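Local coordinates for putative cytosine/guanine deaminase (Unidentified, PDB 2PAJ), which catalyses the zinc-dependent hydrolytic deamination of 2-amino-4-hydroxypteridines such as isoxanthopterin, releasing ammonium, at residues 12-17 with 61-66; 414-419 with 443-448. All blocks are in the same frame, centred on the assembly; numbering follows the deposited sequence.

Contact 1. Residues 12-17 with 61-66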
loop_
_atom_site.group_PDB
_atom_site.type_symbol
_atom_site.label_atom_id
_atom_site.label_comp_id
_atom_site.label_asym_id
_atom_site.label_seq_id
_atom_site.Cartn_x
_atom_site.Cartn_y
_atom_site.Cartn_z
ATOM N N THR A 12 19.543 -18.155 1.121
ATOM C CA THR A 12 18.737 -18.679 0.044
ATOM C C THR A 12 19.221 -18.193 -1.306
ATOM O O THR A 12 19.708 -17.075 -1.436
ATOM C CB THR A 12 17.276 -18.287 0.243
ATOM O OG1 THR A 12 16.807 -18.870 1.465
ATOM C CG2 THR A 12 16.432 -18.764 -0.923
ATOM N N LEU A 13 19.091 -19.045 -2.312
ATOM C CA LEU A 13 19.524 -18.678 -3.642
ATOM C C LEU A 13 18.419 -18.882 -4.661
ATOM O O LEU A 13 17.975 -19.997 -4.910
ATOM C CB LEU A 13 20.757 -19.492 -4.039
ATOM C CG LEU A 13 21.533 -19.078 -5.294
ATOM C CD1 LEU A 13 22.310 -17.812 -5.015
ATOM C CD2 LEU A 13 22.483 -20.192 -5.706
ATOM N N ILE A 14 17.958 -17.777 -5.224
ATOM C CA ILE A 14 16.943 -17.814 -6.261
ATOM C C ILE A 14 17.802 -17.926 -7.517
ATOM O O ILE A 14 18.649 -17.067 -7.778
ATOM C CB ILE A 14 16.123 -16.505 -6.265
ATOM C CG1 ILE A 14 15.466 -16.303 -4.894
ATOM C CG2 ILE A 14 15.064 -16.545 -7.350
ATOM C CD1 ILE A 14 14.743 -14.982 -4.755
ATOM N N ARG A 15 17.613 -18.999 -8.276
ATOM C CA ARG A 15 18.437 -19.203 -9.456
ATOM C C ARG A 15 17.728 -19.201 -10.795
ATOM O O ARG A 15 16.549 -19.556 -10.907
ATOM C CB ARG A 15 19.189 -20.533 -9.370
ATOM C CG ARG A 15 19.676 -20.944 -8.003
ATOM C CD ARG A 15 20.396 -22.279 -8.130
ATOM N NE ARG A 15 21.571 -22.172 -9.003
ATOM C CZ ARG A 15 22.193 -23.208 -9.567
ATOM N NH1 ARG A 15 21.755 -24.450 -9.361
ATOM N NH2 ARG A 15 23.263 -23.003 -10.328
ATOM N N ASN A 16 18.494 -18.799 -11.805
ATOM C CA ASN A 16 18.069 -18.807 -13.195
ATOM C C ASN A 16 16.803 -18.044 -13.551
ATOM O O ASN A 16 15.905 -18.587 -14.187
ATOM C CB ASN A 16 17.948 -20.268 -13.625
ATOM C CG ASN A 16 17.969 -20.437 -15.108
ATOM O OD1 ASN A 16 18.847 -19.908 -15.787
ATOM N ND2 ASN A 16 17.009 -21.187 -15.632
ATOM N N ALA A 17 16.735 -16.779 -13.157
ATOM C CA ALA A 17 15.558 -15.962 -13.449
ATOM C C ALA A 17 15.567 -15.525 -14.919
ATOM O O ALA A 17 16.625 -15.225 -15.484
ATOM C CB ALA A 17 15.532 -14.746 -12.546
ATOM N N VAL A 61 15.850 -22.030 -4.754
ATOM C CA VAL A 61 14.552 -21.923 -5.395
ATOM C C VAL A 61 14.813 -21.700 -6.885
ATOM O O VAL A 61 15.431 -20.707 -7.280
ATOM C CB VAL A 61 13.705 -20.763 -4.779
ATOM C CG1 VAL A 61 14.560 -19.564 -4.542
ATOM C CG2 VAL A 61 12.556 -20.401 -5.695
ATOM N N ASP A 62 14.363 -22.658 -7.696
ATOM C CA ASP A 62 14.532 -22.628 -9.147
ATOM C C ASP A 62 13.536 -21.682 -9.817
ATOM O O ASP A 62 12.355 -22.003 -9.985
ATOM C CB ASP A 62 14.369 -24.044 -9.703
ATOM C CG ASP A 62 14.644 -24.125 -11.189
ATOM O OD1 ASP A 62 15.650 -23.530 -11.627
ATOM O OD2 ASP A 62 13.861 -24.784 -11.914
ATOM N N ALA A 63 14.032 -20.514 -10.202
ATOM C CA ALA A 63 13.198 -19.509 -10.837
ATOM C C ALA A 63 13.345 -19.562 -12.339
ATOM O O ALA A 63 13.280 -18.538 -13.019
ATOM C CB ALA A 63 13.566 -18.119 -10.327
ATOM N N THR A 64 13.562 -20.765 -12.855
ATOM C CA THR A 64 13.698 -20.936 -14.288
ATOM C C THR A 64 12.394 -20.537 -14.974
ATOM O O THR A 64 11.308 -20.993 -14.591
ATOM C CB THR A 64 14.026 -22.383 -14.643
ATOM O OG1 THR A 64 15.237 -22.759 -13.988
ATOM C CG2 THR A 64 14.201 -22.535 -16.140
ATOM N N ASP A 65 12.530 -19.668 -15.977
ATOM C CA ASP A 65 11.418 -19.150 -16.772
ATOM C C ASP A 65 10.579 -18.149 -15.999
ATOM O O ASP A 65 9.562 -17.671 -16.506
ATOM C CB ASP A 65 10.503 -20.281 -17.258
ATOM C CG ASP A 65 11.209 -21.256 -18.163
ATOM O OD1 ASP A 65 11.952 -20.809 -19.061
ATOM O OD2 ASP A 65 10.999 -22.471 -17.982
ATOM N N CYS A 66 10.994 -17.839 -14.776
ATOM C CA CYS A 66 10.255 -16.894 -13.959
ATOM C C CYS A 66 10.839 -15.501 -14.004
ATOM O O CYS A 66 12.027 -15.308 -14.232
ATOM C CB CYS A 66 10.192 -17.365 -12.508
ATOM S SG CYS A 66 9.243 -18.856 -12.272
HETATM O O HOH W 1 14.780 -18.459 -16.794
#
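I14 and V61 lie opposite each other in a parallel beta pairing, which brings strand 59-62 onto strand 11-15 at the border of the small mixed sheet. That sheet belongs to the beta-sandwich region that flanks the TIM barrel in amidohydrolases of this family. The pairing runs as a ladder of backbone bonds. V61 N donates to L13 O at 2.9 Å, and V61 O accepts a bond from R15 N. A63 N then reaches R15 O at 2.8 Å, a bond bent to 142° where A63 opens the type II turn to C66.

On the I14/V61 face, the two side chains lie side by side and point the same way. V61 CG1 sits between its backbone N and carbonyl carbon (chi1 42°), which turns this methyl against I14 CG1. The other branch, I14 CG2, packs on A63 CB at 3.7 Å. The same face is covered by strand 442-448, where F447 meets I14 and M444 meets V61.

Around N16 and T64, polar groups take over at a more exposed end. N16 ND2 donates to T64 OG1 at 2.9 Å and 166°, with the hydroxyl close to the amide plane. T64 OG1 in turn donates a hydrogen bond to D62 OD1 on the syn side of the carboxylate, although the refined 2.5 Å separation is too short to be taken literally. N16 O and the turn are joined through a water, which donates to N16 O at 2.8 Å and accepts from D65 N at 2.7 Å.

Contact 2. Residues 414-419 with 443-448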
loop_
_atom_site.group_PDB
_atom_site.type_symbol
_atom_site.label_atom_id
_atom_site.label_comp_id
_atom_site.label_asym_id
_atom_site.label_seq_id
_atom_site.Cartn_x
_atom_site.Cartn_y
_atom_site.Cartn_z
ATOM N N ILE A 414 10.854 -9.683 -2.286
ATOM C CA ILE A 414 10.865 -10.051 -3.687
ATOM C C ILE A 414 9.683 -10.892 -4.124
ATOM O O ILE A 414 9.179 -11.723 -3.376
ATOM C CB ILE A 414 12.158 -10.833 -4.024
ATOM C CG1 ILE A 414 13.367 -10.046 -3.533
ATOM C CG2 ILE A 414 12.271 -11.068 -5.532
ATOM C CD1 ILE A 414 14.672 -10.799 -3.647
ATOM N N ALA A 415 9.255 -10.664 -5.360
ATOM C CA ALA A 415 8.170 -11.419 -5.954
ATOM C C ALA A 415 8.718 -12.188 -7.161
ATOM O O ALA A 415 9.372 -11.621 -8.033
ATOM C CB ALA A 415 7.059 -10.489 -6.380
ATOM N N VAL A 416 8.472 -13.490 -7.183
ATOM C CA VAL A 416 8.910 -14.337 -8.273
ATOM C C VAL A 416 7.646 -14.867 -8.922
ATOM O O VAL A 416 6.928 -15.669 -8.323
ATOM C CB VAL A 416 9.758 -15.497 -7.747
ATOM C CG1 VAL A 416 10.159 -16.426 -8.886
ATOM C CG2 VAL A 416 10.979 -14.936 -7.060
ATOM N N TYR A 417 7.371 -14.409 -10.141
ATOM C CA TYR A 417 6.166 -14.826 -10.862
ATOM C C TYR A 417 6.366 -15.910 -11.922
ATOM O O TYR A 417 7.309 -15.862 -12.713
ATOM C CB TYR A 417 5.507 -13.623 -11.543
ATOM C CG TYR A 417 5.210 -12.446 -10.648
ATOM C CD1 TYR A 417 6.016 -11.301 -10.683
ATOM C CD2 TYR A 417 4.102 -12.449 -9.796
ATOM C CE1 TYR A 417 5.723 -10.190 -9.896
ATOM C CE2 TYR A 417 3.802 -11.342 -9.007
ATOM C CZ TYR A 417 4.615 -10.217 -9.062
ATOM O OH TYR A 417 4.323 -9.115 -8.292
ATOM N N ARG A 418 5.474 -16.893 -11.926
ATOM C CA ARG A 418 5.525 -17.946 -12.930
ATOM C C ARG A 418 4.447 -17.583 -13.957
ATOM O O ARG A 418 3.276 -17.422 -13.604
ATOM C CB ARG A 418 5.245 -19.318 -12.302
ATOM C CG ARG A 418 5.306 -20.470 -13.297
ATOM C CD ARG A 418 5.633 -21.774 -12.603
ATOM N NE ARG A 418 7.047 -21.873 -12.250
ATOM C CZ ARG A 418 7.493 -22.568 -11.209
ATOM N NH1 ARG A 418 6.628 -23.209 -10.428
ATOM N NH2 ARG A 418 8.789 -22.639 -10.950
ATOM N N LEU A 419 4.847 -17.415 -15.218
ATOM C CA LEU A 419 3.907 -17.050 -16.277
ATOM C C LEU A 419 3.397 -18.299 -16.975
ATOM O O LEU A 419 3.520 -18.436 -18.187
ATOM C CB LEU A 419 4.590 -16.148 -17.300
ATOM C CG LEU A 419 5.376 -14.948 -16.774
ATOM C CD1 LEU A 419 6.010 -14.227 -17.942
ATOM C CD2 LEU A 419 4.465 -14.008 -16.001
ATOM N N VAL A 443 2.210 -16.466 -8.234
ATOM C CA VAL A 443 3.320 -16.181 -7.323
ATOM C C VAL A 443 3.933 -17.485 -6.812
ATOM O O VAL A 443 3.463 -18.079 -5.836
ATOM C CB VAL A 443 2.888 -15.318 -6.100
ATOM C CG1 VAL A 443 2.846 -13.851 -6.478
ATOM C CG2 VAL A 443 1.541 -15.762 -5.614
ATOM N N MET A 444 4.982 -17.935 -7.489
ATOM C CA MET A 444 5.639 -19.160 -7.080
ATOM C C MET A 444 6.383 -18.799 -5.807
ATOM O O MET A 444 6.610 -19.643 -4.947
ATOM C CB MET A 444 6.604 -19.657 -8.182
ATOM C CG MET A 444 7.987 -19.017 -8.186
ATOM S SD MET A 444 9.225 -20.008 -7.300
ATOM C CE MET A 444 10.383 -20.363 -8.644
ATOM N N ALA A 445 6.732 -17.526 -5.676
ATOM C CA ALA A 445 7.455 -17.085 -4.492
ATOM C C ALA A 445 7.343 -15.599 -4.160
ATOM O O ALA A 445 7.547 -14.743 -5.011
ATOM C CB ALA A 445 8.923 -17.458 -4.629
ATOM N N LEU A 446 7.017 -15.310 -2.903
ATOM C CA LEU A 446 6.928 -13.941 -2.403
ATOM C C LEU A 446 7.807 -13.928 -1.155
ATOM O O LEU A 446 7.686 -14.811 -0.302
ATOM C CB LEU A 446 5.491 -13.576 -2.007
ATOM C CG LEU A 446 5.056 -12.094 -1.955
ATOM C CD1 LEU A 446 4.286 -11.837 -0.679
ATOM C CD2 LEU A 446 6.249 -11.160 -2.060
ATOM N N PHE A 447 8.693 -12.937 -1.065
ATOM C CA PHE A 447 9.590 -12.786 0.071
ATOM C C PHE A 447 9.376 -11.474 0.786
ATOM O O PHE A 447 9.337 -10.418 0.161
ATOM C CB PHE A 447 11.046 -12.852 -0.367
ATOM C CG PHE A 447 11.493 -14.219 -0.741
ATOM C CD1 PHE A 447 11.553 -14.610 -2.068
ATOM C CD2 PHE A 447 11.822 -15.130 0.246
ATOM C CE1 PHE A 447 11.935 -15.897 -2.412
ATOM C CE2 PHE A 447 12.203 -16.418 -0.072
ATOM C CZ PHE A 447 12.262 -16.809 -1.414
ATOM N N SER A 448 9.227 -11.558 2.105
ATOM C CA SER A 448 9.052 -10.378 2.926
ATOM C C SER A 448 10.093 -10.464 4.029
ATOM O O SER A 448 10.078 -11.377 4.868
ATOM C CB SER A 448 7.649 -10.321 3.532
ATOM O OG SER A 448 7.449 -9.087 4.206
#
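F447 N donates to I414 O, and V416 N to A445 O, each at 2.7 Å; these two backbone bonds carry the antiparallel pairing of strands 414-418 and 442-448. The second is the straighter, at 164°. Next to it the ladder becomes irregular: V416 O faces both M444 and A445, the hallmark of a classic beta bulge. A445 N reaches this oxygen at 3.2 Å on a lone pair, whereas the bond from M444 N, at 3.1 Å, is weak.

Within the bulge the M444 side chain points toward strand 414-418. Its CG, held between backbone N and carbonyl carbon (chi1 83°), touches V416 CG1 at 3.5 Å, and its CB lies over one face of the R418 guanidinium, offset toward the rim. V416 also sets its CB against A445 CB at 3.8 Å. On the opposite face of the sheet, Y417 and V443 run side by side, V443 CG1 meeting Y417 CE2 obliquely at 3.7 Å. The Y417 ring also makes an edge-to-face contact with Y69 of strand 67-73. At the other end of the pairing, L446 CD2 closes on I414 O.

The chemistry is thus largely backbone bonding wrapped in buried aliphatic and aromatic groups, with R418 the polar exception at its border. With two residues set against V416, the register shifts by one as the chain turns at M444, and V416 O becomes the shared acceptor, held firmly only by A445 N.

In the fold
The two contacts come in series along the chain: 12-17 with 61-66 closes long before 414-419 with 443-448 opens, and the intervening sequence supplies the barrel strands. Their centres nevertheless lie only about 10 Å apart, on the same side of the chain's centre, about 26 and 17 Å from it respectively. Contact 1 belongs to the four-stranded mixed sheet; contact 2 joins strands 414-418 and 442-448, which pack against it through M444, V416 and F447. Strand 67-73, following contact 1 directly, pairs with 414-418. N-terminal and C-terminal parts thus build the sandwich region together, away from the zinc site.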